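Local coordinates for 2L protein (Yaba-like disease virus, PDB 3IT8) that probably binds tumour necrosis factor of the host, using an MHC class I-like platform joined to an immunoglobulin-like domain, at residues G15-V20 against E75-I80; A118-G123 against G157-G162; K133-P136 against M140-V143; T214-S219 against D267-T272. All blocks are in the same frame, centred on the assembly; numbering follows the deposited sequence.

Contacts 1 to 3 lie in the MHC-like platform and are partly buried, whereas contact 4 is buried in the core of the immunoglobulin-like sandwich and is the only one with a hydrogen bond modelled across its two segments. Contacts 1 and 2 each join a different platform helix to the same antiparallel sheet, the first through a tyrosine ring and apolar carbons, the second through a carboxylate and a methyl group. Contact 3, a fold within one loop, bridges them: Met140 N is probably hydrogen-bonded to Thr76 OG1 of contact 1, and Phe135 packs on Ala118 of contact 2. Contact 4 stands about 34 Å, centre to centre, from contact 3 and touches none of the others.

Contact 1: residues G15-V20 against E75-I80; sequences GLYDGV and ETLEEI
In the MHC-like platform, helix 61-82 lies across one face of the antiparallel sheet, and Tyr17, on the loop leading into strand 18-25, reaches up to it to touch Leu77 and Glu78. The backbones stay well apart, with Tyr17 CA and Leu77 CA 9.3 Å from each other, and the tyrosine ring spans the interval. Its CG stands anti to the carbonyl carbon and beside the backbone N (chi1 -70°), which directs the ring out from the loop toward the helix. Leu77 answers from the helix with CG anti to its own backbone N (chi1 -178°), and the methyl CD2 meets the ring at the edge, close to the ring plane, rather than over a face. That methyl is 3.8 Å from Tyr17 CD2 and equally near to CE2, so one side of the ring edge rests on it, while Leu77 also packs on Val9 of the adjacent strand 2-10. Glu78, one residue on, takes the phenol end: its chain is extended beyond CG, and it is the aliphatic part, not the carboxylate, that does the touching. No hydrogen bond crosses between the two segments. The tyrosine is tied to the same helix a second way, since its carbonyl O is hydrogen-bonded to Tyr70 OH, about two turns before Leu77. Across the two segments the closest touch is that of Tyr17 OH on Glu78 CG, at 3.4 Å.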
loop_
_atom_site.group_PDB
_atom_site.type_symbol
_atom_site.label_atom_id
_atom_site.label_comp_id
_atom_site.label_asym_id
_atom_site.label_seq_id
_atom_site.Cartn_x
_atom_site.Cartn_y
_atom_site.Cartn_z
ATOM N N GLY D 15 5.997 -2.592 -63.289
ATOM C CA GLY D 15 4.897 -1.678 -63.058
ATOM C C GLY D 15 4.554 -1.195 -61.701
ATOM O O GLY D 15 5.316 -0.513 -61.016
ATOM N N LEU D 16 3.345 -1.584 -61.344
ATOM C CA LEU D 16 2.739 -1.234 -60.089
ATOM C C LEU D 16 3.358 -1.977 -58.913
ATOM O O LEU D 16 4.154 -2.903 -59.080
ATOM C CB LEU D 16 1.244 -1.531 -60.182
ATOM C CG LEU D 16 0.668 -1.332 -61.592
ATOM C CD1 LEU D 16 -0.786 -1.755 -61.611
ATOM C CD2 LEU D 16 0.819 0.124 -62.027
ATOM N N TYR D 17 2.980 -1.543 -57.718
ATOM C CA TYR D 17 3.454 -2.137 -56.489
ATOM C C TYR D 17 2.264 -2.835 -55.875
ATOM O O TYR D 17 1.238 -2.208 -55.600
ATOM C CB TYR D 17 3.939 -1.061 -55.525
ATOM C CG TYR D 17 5.211 -0.375 -55.929
ATOM C CD1 TYR D 17 5.222 0.604 -56.917
ATOM C CD2 TYR D 17 6.412 -0.712 -55.319
ATOM C CE1 TYR D 17 6.406 1.228 -57.285
ATOM C CE2 TYR D 17 7.600 -0.098 -55.677
ATOM C CZ TYR D 17 7.592 0.868 -56.660
ATOM O OH TYR D 17 8.772 1.460 -57.030
ATOM N N ASP D 18 2.389 -4.137 -55.665
ATOM C CA ASP D 18 1.302 -4.886 -55.047
ATOM C C ASP D 18 1.390 -4.838 -53.539
ATOM O O ASP D 18 2.462 -4.660 -52.982
ATOM C CB ASP D 18 1.297 -6.340 -55.493
ATOM C CG ASP D 18 0.412 -6.567 -56.694
ATOM O OD1 ASP D 18 -0.664 -5.926 -56.763
ATOM O OD2 ASP D 18 0.783 -7.391 -57.558
ATOM N N GLY D 19 0.253 -4.992 -52.876
ATOM C CA GLY D 19 0.249 -4.952 -51.430
ATOM C C GLY D 19 -0.664 -6.007 -50.833
ATOM O O GLY D 19 -1.778 -6.229 -51.290
ATOM N N VAL D 20 -0.177 -6.682 -49.808
ATOM C CA VAL D 20 -0.967 -7.687 -49.120
ATOM C C VAL D 20 -0.721 -7.583 -47.643
ATOM O O VAL D 20 0.314 -7.080 -47.185
ATOM C CB VAL D 20 -0.603 -9.131 -49.503
ATOM C CG1 VAL D 20 -1.316 -9.522 -50.766
ATOM C CG2 VAL D 20 0.901 -9.261 -49.659
ATOM N N GLU D 75 6.138 4.144 -50.476
ATOM C CA GLU D 75 7.060 5.278 -50.483
ATOM C C GLU D 75 8.450 4.806 -50.066
ATOM O O GLU D 75 9.440 5.129 -50.704
ATOM C CB GLU D 75 6.585 6.368 -49.517
ATOM C CG GLU D 75 7.434 7.629 -49.557
ATOM C CD GLU D 75 7.184 8.552 -48.377
ATOM O OE1 GLU D 75 6.010 8.892 -48.115
ATOM O OE2 GLU D 75 8.168 8.942 -47.711
ATOM N N THR D 76 8.513 4.029 -48.991
ATOM C CA THR D 76 9.770 3.527 -48.471
ATOM C C THR D 76 10.485 2.624 -49.454
ATOM O O THR D 76 11.702 2.674 -49.585
ATOM C CB THR D 76 9.562 2.746 -47.181
ATOM O OG1 THR D 76 8.928 3.595 -46.220
ATOM C CG2 THR D 76 10.909 2.251 -46.638
ATOM N N LEU D 77 9.736 1.783 -50.142
ATOM C CA LEU D 77 10.350 0.894 -51.101
ATOM C C LEU D 77 10.964 1.688 -52.259
ATOM O O LEU D 77 12.061 1.371 -52.715
ATOM C CB LEU D 77 9.318 -0.100 -51.616
ATOM C CG LEU D 77 9.828 -1.151 -52.608
ATOM C CD1 LEU D 77 11.178 -1.722 -52.154
ATOM C CD2 LEU D 77 8.784 -2.259 -52.740
ATOM N N GLU D 78 10.268 2.724 -52.725
ATOM C CA GLU D 78 10.771 3.551 -53.818
ATOM C C GLU D 78 12.097 4.205 -53.439
ATOM O O GLU D 78 13.052 4.160 -54.213
ATOM C CB GLU D 78 9.736 4.621 -54.193
ATOM C CG GLU D 78 8.499 4.056 -54.881
ATOM C CD GLU D 78 7.497 5.128 -55.285
ATOM O OE1 GLU D 78 7.913 6.106 -55.940
ATOM O OE2 GLU D 78 6.296 4.989 -54.958
ATOM N N GLU D 79 12.158 4.799 -52.246
ATOM C CA GLU D 79 13.372 5.460 -51.774
ATOM C C GLU D 79 14.504 4.444 -51.672
ATOM O O GLU D 79 15.635 4.705 -52.080
ATOM C CB GLU D 79 13.136 6.108 -50.407
ATOM C CG GLU D 79 11.982 7.094 -50.373
ATOM C CD GLU D 79 12.229 8.327 -51.221
ATOM O OE1 GLU D 79 12.507 8.179 -52.429
ATOM O OE2 GLU D 79 12.137 9.448 -50.675
ATOM N N ILE D 80 14.191 3.277 -51.125
ATOM C CA ILE D 80 15.179 2.221 -50.968
ATOM C C ILE D 80 15.773 1.801 -52.298
ATOM O O ILE D 80 16.954 1.468 -52.377
ATOM C CB ILE D 80 14.565 0.982 -50.289
ATOM C CG1 ILE D 80 14.380 1.246 -48.795
ATOM C CG2 ILE D 80 15.454 -0.210 -50.479
ATOM C CD1 ILE D 80 13.755 0.093 -48.044
#

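Contact 2: residues A118-G123 against G157-G162; sequences ARYHTG and GFEYMG
Glu159 brings its carboxylate up to the backbone carbonyl and ring edge of Tyr120, on the strand beneath helix 148-174 of the MHC-like platform. With CG anti to the backbone N (chi1 -158°) and the chain extended beyond it, the acid reaches down to the strand. Glu159 OE1 comes to the ring edge, 3.5 Å from Tyr120 CD2, with the carboxylate and ring planes turned 74° apart. Glu159 OE2 is 3.2 Å from Tyr120 O, but both are acceptors: no hydrogen bond is made, and the two oxygens would be expected to repel each other. One residue later Tyr160 turns its ring edge to Thr122: the methyl CG2 sits near the ring plane beside CD1, and the two side chains cross at about a right angle. The helix is wider here, a pi-type turn in which Gly157 O accepts from both Met161 N (3.0 Å) and Gly162 N (3.2 Å), from opposite faces of the carbonyl plane. Tyr160 OH also has a weak hydrogen bond to a basic side chain of another protein's chain. Beneath the helix, Tyr120 packs on Trp148, Lys152 and Leu155 of its earlier turns, and meets Phe127 of the outermost strand 126-129 edge to face.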
loop_
_atom_site.group_PDB
_atom_site.type_symbol
_atom_site.label_atom_id
_atom_site.label_comp_id
_atom_site.label_asym_id
_atom_site.label_seq_id
_atom_site.Cartn_x
_atom_site.Cartn_y
_atom_site.Cartn_z
ATOM N N ALA D 118 15.529 -3.409 -40.360
ATOM C CA ALA D 118 15.514 -2.675 -39.093
ATOM C C ALA D 118 14.441 -3.144 -38.135
ATOM O O ALA D 118 13.336 -3.505 -38.534
ATOM C CB ALA D 118 15.338 -1.186 -39.344
ATOM N N ARG D 119 14.775 -3.091 -36.855
ATOM C CA ARG D 119 13.897 -3.518 -35.764
ATOM C C ARG D 119 13.458 -2.301 -34.951
ATOM O O ARG D 119 14.266 -1.435 -34.637
ATOM C CB ARG D 119 14.678 -4.508 -34.895
ATOM C CG ARG D 119 14.077 -4.845 -33.566
ATOM C CD ARG D 119 15.016 -5.759 -32.777
ATOM N NE ARG D 119 15.116 -7.095 -33.346
ATOM C CZ ARG D 119 16.180 -7.560 -33.991
ATOM N NH1 ARG D 119 17.245 -6.790 -34.147
ATOM N NH2 ARG D 119 16.172 -8.796 -34.479
ATOM N N TYR D 120 12.178 -2.228 -34.617
ATOM C CA TYR D 120 11.660 -1.086 -33.870
ATOM C C TYR D 120 11.711 -1.333 -32.378
ATOM O O TYR D 120 11.141 -2.304 -31.892
ATOM C CB TYR D 120 10.216 -0.798 -34.262
ATOM C CG TYR D 120 9.628 0.408 -33.572
ATOM C CD1 TYR D 120 9.899 1.699 -34.030
ATOM C CD2 TYR D 120 8.845 0.272 -32.422
ATOM C CE1 TYR D 120 9.409 2.827 -33.350
ATOM C CE2 TYR D 120 8.355 1.391 -31.744
ATOM C CZ TYR D 120 8.645 2.656 -32.216
ATOM O OH TYR D 120 8.184 3.760 -31.557
ATOM N N HIS D 121 12.387 -0.451 -31.648
ATOM C CA HIS D 121 12.494 -0.601 -30.201
ATOM C C HIS D 121 11.555 0.314 -29.445
ATOM O O HIS D 121 11.602 1.536 -29.565
ATOM C CB HIS D 121 13.937 -0.384 -29.736
ATOM C CG HIS D 121 14.841 -1.536 -30.051
ATOM N ND1 HIS D 121 14.605 -2.812 -29.586
ATOM C CD2 HIS D 121 15.963 -1.614 -30.806
ATOM C CE1 HIS D 121 15.540 -3.626 -30.042
ATOM N NE2 HIS D 121 16.377 -2.923 -30.785
ATOM N N THR D 122 10.683 -0.317 -28.673
ATOM C CA THR D 122 9.692 0.367 -27.863
ATOM C C THR D 122 10.319 1.370 -26.904
ATOM O O THR D 122 9.754 2.431 -26.647
ATOM C CB THR D 122 8.877 -0.669 -27.076
ATOM O OG1 THR D 122 7.663 -0.938 -27.782
ATOM C CG2 THR D 122 8.578 -0.190 -25.673
ATOM N N GLY D 123 11.487 1.028 -26.374
ATOM C CA GLY D 123 12.166 1.916 -25.448
ATOM C C GLY D 123 12.674 3.196 -26.089
ATOM O O GLY D 123 12.228 4.290 -25.750
ATOM N N GLY D 157 2.749 1.539 -30.756
ATOM C CA GLY D 157 1.671 1.236 -29.841
ATOM C C GLY D 157 1.302 -0.234 -29.787
ATOM O O GLY D 157 1.170 -0.821 -28.701
ATOM N N PHE D 158 1.137 -0.828 -30.966
ATOM C CA PHE D 158 0.762 -2.223 -31.087
ATOM C C PHE D 158 1.805 -3.087 -30.399
ATOM O O PHE D 158 1.471 -4.018 -29.647
ATOM C CB PHE D 158 0.681 -2.601 -32.559
ATOM C CG PHE D 158 0.052 -3.939 -32.807
ATOM C CD1 PHE D 158 -1.262 -4.188 -32.426
ATOM C CD2 PHE D 158 0.765 -4.945 -33.449
ATOM C CE1 PHE D 158 -1.857 -5.423 -32.682
ATOM C CE2 PHE D 158 0.181 -6.180 -33.709
ATOM C CZ PHE D 158 -1.134 -6.423 -33.326
ATOM N N GLU D 159 3.070 -2.758 -30.651
ATOM C CA GLU D 159 4.173 -3.513 -30.088
ATOM C C GLU D 159 4.311 -3.276 -28.592
ATOM O O GLU D 159 4.686 -4.167 -27.843
ATOM C CB GLU D 159 5.477 -3.147 -30.789
ATOM C CG GLU D 159 6.543 -4.214 -30.660
ATOM C CD GLU D 159 7.875 -3.782 -31.220
ATOM O OE1 GLU D 159 7.903 -3.121 -32.278
ATOM O OE2 GLU D 159 8.901 -4.119 -30.608
ATOM N N TYR D 160 3.991 -2.074 -28.149
ATOM C CA TYR D 160 4.114 -1.765 -26.741
ATOM C C TYR D 160 3.082 -2.466 -25.870
ATOM O O TYR D 160 3.376 -2.846 -24.742
ATOM C CB TYR D 160 3.994 -0.269 -26.514
ATOM C CG TYR D 160 4.197 0.107 -25.067
ATOM C CD1 TYR D 160 5.473 0.090 -24.496
ATOM C CD2 TYR D 160 3.114 0.452 -24.251
ATOM C CE1 TYR D 160 5.673 0.407 -23.152
ATOM C CE2 TYR D 160 3.303 0.768 -22.901
ATOM C CZ TYR D 160 4.590 0.738 -22.358
ATOM O OH TYR D 160 4.782 1.000 -21.016
ATOM N N MET D 161 1.863 -2.628 -26.365
ATOM C CA MET D 161 0.844 -3.260 -25.546
ATOM C C MET D 161 -0.367 -3.746 -26.330
ATOM O O MET D 161 -0.966 -4.772 -25.994
ATOM C CB MET D 161 0.387 -2.283 -24.472
ATOM C CG MET D 161 -0.614 -2.866 -23.521
ATOM S SD MET D 161 -1.186 -1.655 -22.309
ATOM C CE MET D 161 0.328 -1.205 -21.587
ATOM N N GLY D 162 -0.724 -3.004 -27.373
ATOM C CA GLY D 162 -1.871 -3.369 -28.177
ATOM C C GLY D 162 -1.969 -4.838 -28.538
ATOM O O GLY D 162 -2.989 -5.489 -28.299
#

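Contact 3: residues K133-P136 against M140-V143; sequences KGFP and MLTV
Apolar packing is one half of this contact, in which Phe135 and Leu141 meet within the long loop that leads from the outermost strand of the MHC-like platform, 126-129, to helix 148-174. Phe135 holds CG between its backbone N and carbonyl carbon (chi1 69°), a placement that folds the ring back toward the 3-10 segment that ends at Leu141. The side chains run obliquely to each other, with Phe135 CD1 4.0 Å from Leu141 CD1. Both residues also pack on Leu117 and Phe127, so the pair rests on side chains of the two neighbouring strands 115-121 and 126-129, and Pro136 lies against Ile80 of helix 61-82. Polar atoms enter only as neighbours of carbon, for no hydrogen bond joins the two segments. The carbonyl of Leu141 comes to the edge of the phenylalanine ring, near its plane, with Leu141 O 3.8 Å from Phe135 CE1. The backbone of the first segment receives the leucine: its CG is anti to the carbonyl carbon (chi1 -64°), which brings one branch close to the proline carbonyl, Leu141 CD1 being 3.6 Å from Pro136 O.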
loop_
_atom_site.group_PDB
_atom_site.type_symbol
_atom_site.label_atom_id
_atom_site.label_comp_id
_atom_site.label_asym_id
_atom_site.label_seq_id
_atom_site.Cartn_x
_atom_site.Cartn_y
_atom_site.Cartn_z
ATOM N N LYS D 133 25.326 -4.313 -41.725
ATOM C CA LYS D 133 25.103 -3.523 -42.934
ATOM C C LYS D 133 24.421 -2.180 -42.701
ATOM O O LYS D 133 24.673 -1.224 -43.428
ATOM C CB LYS D 133 24.270 -4.338 -43.933
ATOM C CG LYS D 133 24.834 -4.380 -45.342
ATOM C CD LYS D 133 26.160 -5.135 -45.388
ATOM C CE LYS D 133 26.719 -5.200 -46.804
ATOM N NZ LYS D 133 27.994 -5.965 -46.868
ATOM N N GLY D 134 23.559 -2.106 -41.690
ATOM C CA GLY D 134 22.844 -0.870 -41.413
ATOM C C GLY D 134 21.594 -0.791 -42.273
ATOM O O GLY D 134 21.295 -1.721 -43.025
ATOM N N PHE D 135 20.852 0.305 -42.168
ATOM C CA PHE D 135 19.638 0.466 -42.968
ATOM C C PHE D 135 19.468 1.913 -43.405
ATOM O O PHE D 135 19.754 2.846 -42.644
ATOM C CB PHE D 135 18.405 0.011 -42.179
ATOM C CG PHE D 135 18.059 0.899 -41.018
ATOM C CD1 PHE D 135 17.270 2.030 -41.203
ATOM C CD2 PHE D 135 18.521 0.608 -39.737
ATOM C CE1 PHE D 135 16.943 2.860 -40.123
ATOM C CE2 PHE D 135 18.201 1.430 -38.650
ATOM C CZ PHE D 135 17.412 2.558 -38.844
ATOM N N PRO D 136 18.992 2.119 -44.641
ATOM C CA PRO D 136 18.782 3.460 -45.190
ATOM C C PRO D 136 17.710 4.243 -44.441
ATOM O O PRO D 136 16.580 3.780 -44.299
ATOM C CB PRO D 136 18.395 3.179 -46.637
ATOM C CG PRO D 136 17.662 1.885 -46.545
ATOM C CD PRO D 136 18.530 1.085 -45.583
ATOM N N MET D 140 9.412 5.264 -43.971
ATOM C CA MET D 140 8.918 4.984 -42.630
ATOM C C MET D 140 10.043 4.680 -41.658
ATOM O O MET D 140 9.791 4.413 -40.487
ATOM C CB MET D 140 7.997 3.775 -42.667
ATOM C CG MET D 140 8.761 2.502 -42.957
ATOM S SD MET D 140 7.868 1.004 -42.533
ATOM C CE MET D 140 7.619 0.313 -44.156
ATOM N N LEU D 141 11.279 4.715 -42.137
ATOM C CA LEU D 141 12.414 4.398 -41.286
ATOM C C LEU D 141 13.138 5.558 -40.601
ATOM O O LEU D 141 14.047 5.322 -39.811
ATOM C CB LEU D 141 13.416 3.560 -42.077
ATOM C CG LEU D 141 12.915 2.180 -42.524
ATOM C CD1 LEU D 141 13.963 1.505 -43.392
ATOM C CD2 LEU D 141 12.621 1.331 -41.299
ATOM N N THR D 142 12.753 6.800 -40.881
ATOM C CA THR D 142 13.414 7.932 -40.230
ATOM C C THR D 142 12.459 8.848 -39.511
ATOM O O THR D 142 11.313 9.004 -39.913
ATOM C CB THR D 142 14.168 8.819 -41.208
ATOM O OG1 THR D 142 14.804 8.006 -42.193
ATOM C CG2 THR D 142 15.227 9.625 -40.463
ATOM N N VAL D 143 12.947 9.472 -38.448
ATOM C CA VAL D 143 12.129 10.399 -37.695
ATOM C C VAL D 143 11.874 11.614 -38.589
ATOM O O VAL D 143 10.924 12.375 -38.372
ATOM C CB VAL D 143 12.847 10.832 -36.416
ATOM C CG1 VAL D 143 11.942 11.752 -35.588
ATOM C CG2 VAL D 143 13.248 9.599 -35.623
#

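Contact 4: residues T214-S219 against D267-T272; sequences TKWIES and DLVRTT
A chi1 of -69°, with CG opposite the carbonyl carbon, turns the indole of Trp216 into the core of the immunoglobulin-like sandwich, where it meets Asp267 and Val269 of the facing sheet. Asp267 in turn has CG anti to its backbone N (chi1 -166°), directing the carboxylate toward the indole. Strands 214-218 and 267-271 run in roughly the same direction, their axes 9.4 Å apart at closest approach, and belong to different sheets, so they meet chiefly through side chains. Trp216 is the core tryptophan of the immunoglobulin fold: it packs on Cys202 and Cys281, the half-cystines of the intersheet disulfide. Val269 places its CG2 methyl over one face of the five-membered ring in a CH-pi contact, modelled too tightly for its distance to mean much. The indole N-H, on a buried side chain, points to the aspartate at the ring edge. On its other oxygen, OD1, the carboxylate has a long, weak ion pair with Arg239. The position of OD2 is less certain, because the Thr214 methyl crowds it in the model, but as built the bond is nearly straight: Trp216 NE1 donates to Asp267 OD2 over 2.7 Å, with an N-H...O angle of 169°.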
loop_
_atom_site.group_PDB
_atom_site.type_symbol
_atom_site.label_atom_id
_atom_site.label_comp_id
_atom_site.label_asym_id
_atom_site.label_seq_id
_atom_site.Cartn_x
_atom_site.Cartn_y
_atom_site.Cartn_z
ATOM N N THR D 214 13.320 -22.955 -27.299
ATOM C CA THR D 214 14.233 -23.809 -26.596
ATOM C C THR D 214 15.400 -23.023 -26.013
ATOM O O THR D 214 15.957 -22.127 -26.667
ATOM C CB THR D 214 14.739 -24.878 -27.577
ATOM O OG1 THR D 214 14.793 -26.131 -26.918
ATOM C CG2 THR D 214 16.115 -24.536 -28.100
ATOM N N LYS D 215 15.756 -23.362 -24.775
ATOM C CA LYS D 215 16.883 -22.730 -24.083
ATOM C C LYS D 215 17.872 -23.776 -23.592
ATOM O O LYS D 215 17.492 -24.760 -22.959
ATOM C CB LYS D 215 16.410 -21.905 -22.876
ATOM C CG LYS D 215 15.707 -20.627 -23.234
ATOM C CD LYS D 215 15.479 -19.746 -22.031
ATOM C CE LYS D 215 14.955 -18.390 -22.486
ATOM N NZ LYS D 215 15.015 -17.351 -21.414
ATOM N N TRP D 216 19.142 -23.560 -23.904
ATOM C CA TRP D 216 20.200 -24.459 -23.456
ATOM C C TRP D 216 20.910 -23.831 -22.263
ATOM O O TRP D 216 21.522 -22.766 -22.378
ATOM C CB TRP D 216 21.201 -24.736 -24.580
ATOM C CG TRP D 216 20.620 -25.561 -25.665
ATOM C CD1 TRP D 216 19.980 -25.111 -26.775
ATOM C CD2 TRP D 216 20.561 -26.994 -25.717
ATOM N NE1 TRP D 216 19.524 -26.170 -27.523
ATOM C CE2 TRP D 216 19.867 -27.339 -26.895
ATOM C CE3 TRP D 216 21.026 -28.017 -24.883
ATOM C CZ2 TRP D 216 19.626 -28.672 -27.264
ATOM C CZ3 TRP D 216 20.784 -29.342 -25.249
ATOM C CH2 TRP D 216 20.091 -29.656 -26.430
ATOM N N ILE D 217 20.817 -24.500 -21.117
ATOM C CA ILE D 217 21.425 -24.005 -19.888
ATOM C C ILE D 217 22.334 -25.041 -19.235
ATOM O O ILE D 217 21.963 -26.209 -19.110
ATOM C CB ILE D 217 20.333 -23.615 -18.889
ATOM C CG1 ILE D 217 19.387 -22.595 -19.530
ATOM C CG2 ILE D 217 20.953 -23.053 -17.650
ATOM C CD1 ILE D 217 18.190 -22.265 -18.691
ATOM N N GLU D 218 23.524 -24.619 -18.821
ATOM C CA GLU D 218 24.449 -25.539 -18.175
ATOM C C GLU D 218 23.767 -26.102 -16.930
ATOM O O GLU D 218 23.198 -25.349 -16.139
ATOM C CB GLU D 218 25.747 -24.815 -17.833
ATOM C CG GLU D 218 26.635 -24.633 -19.051
ATOM C CD GLU D 218 27.803 -23.702 -18.804
ATOM O OE1 GLU D 218 28.502 -23.873 -17.782
ATOM O OE2 GLU D 218 28.028 -22.801 -19.643
ATOM N N SER D 219 23.815 -27.424 -16.767
ATOM C CA SER D 219 23.164 -28.093 -15.637
ATOM C C SER D 219 23.559 -27.621 -14.236
ATOM O O SER D 219 22.791 -27.790 -13.283
ATOM C CB SER D 219 23.377 -29.602 -15.735
ATOM O OG SER D 219 24.754 -29.907 -15.731
ATOM N N ASP D 267 16.394 -29.211 -32.452
ATOM C CA ASP D 267 17.368 -28.164 -32.168
ATOM C C ASP D 267 18.719 -28.756 -31.805
ATOM O O ASP D 267 18.827 -29.545 -30.872
ATOM C CB ASP D 267 16.870 -27.264 -31.040
ATOM C CG ASP D 267 17.671 -25.987 -30.932
ATOM O OD1 ASP D 267 17.857 -25.318 -31.969
ATOM O OD2 ASP D 267 18.114 -25.640 -29.822
ATOM N N LEU D 268 19.749 -28.360 -32.542
ATOM C CA LEU D 268 21.099 -28.873 -32.325
ATOM C C LEU D 268 22.010 -27.858 -31.628
ATOM O O LEU D 268 21.795 -26.655 -31.730
ATOM C CB LEU D 268 21.709 -29.270 -33.672
ATOM C CG LEU D 268 22.858 -30.277 -33.657
ATOM C CD1 LEU D 268 22.328 -31.613 -33.155
ATOM C CD2 LEU D 268 23.443 -30.426 -35.048
ATOM N N VAL D 269 23.029 -28.345 -30.922
ATOM C CA VAL D 269 23.957 -27.466 -30.215
ATOM C C VAL D 269 25.381 -27.999 -30.224
ATOM O O VAL D 269 25.619 -29.188 -29.984
ATOM C CB VAL D 269 23.520 -27.259 -28.750
ATOM C CG1 VAL D 269 24.600 -26.531 -27.968
ATOM C CG2 VAL D 269 22.255 -26.451 -28.716
ATOM N N ARG D 270 26.326 -27.106 -30.494
ATOM C CA ARG D 270 27.746 -27.448 -30.546
ATOM C C ARG D 270 28.328 -27.458 -29.133
ATOM O O ARG D 270 28.646 -26.407 -28.584
ATOM C CB ARG D 270 28.482 -26.415 -31.399
ATOM C CG ARG D 270 29.317 -26.988 -32.524
ATOM C CD ARG D 270 30.635 -27.534 -32.025
ATOM N NE ARG D 270 31.498 -27.917 -33.139
ATOM C CZ ARG D 270 32.767 -28.296 -33.012
ATOM N NH1 ARG D 270 33.331 -28.345 -31.811
ATOM N NH2 ARG D 270 33.474 -28.618 -34.088
ATOM N N THR D 271 28.471 -28.646 -28.550
ATOM C CA THR D 271 29.006 -28.769 -27.195
ATOM C C THR D 271 30.499 -28.472 -27.134
ATOM O O THR D 271 31.292 -29.354 -26.817
ATOM C CB THR D 271 28.770 -30.193 -26.618
ATOM O OG1 THR D 271 27.371 -30.499 -26.647
ATOM C CG2 THR D 271 29.259 -30.280 -25.173
ATOM N N THR D 272 30.885 -27.235 -27.437
ATOM C CA THR D 272 32.293 -26.857 -27.390
ATOM C C THR D 272 32.780 -26.960 -25.948
ATOM O O THR D 272 31.979 -26.922 -25.013
ATOM C CB THR D 272 32.509 -25.419 -27.902
ATOM O OG1 THR D 272 32.036 -25.323 -29.251
ATOM C CG2 THR D 272 33.991 -25.048 -27.860
#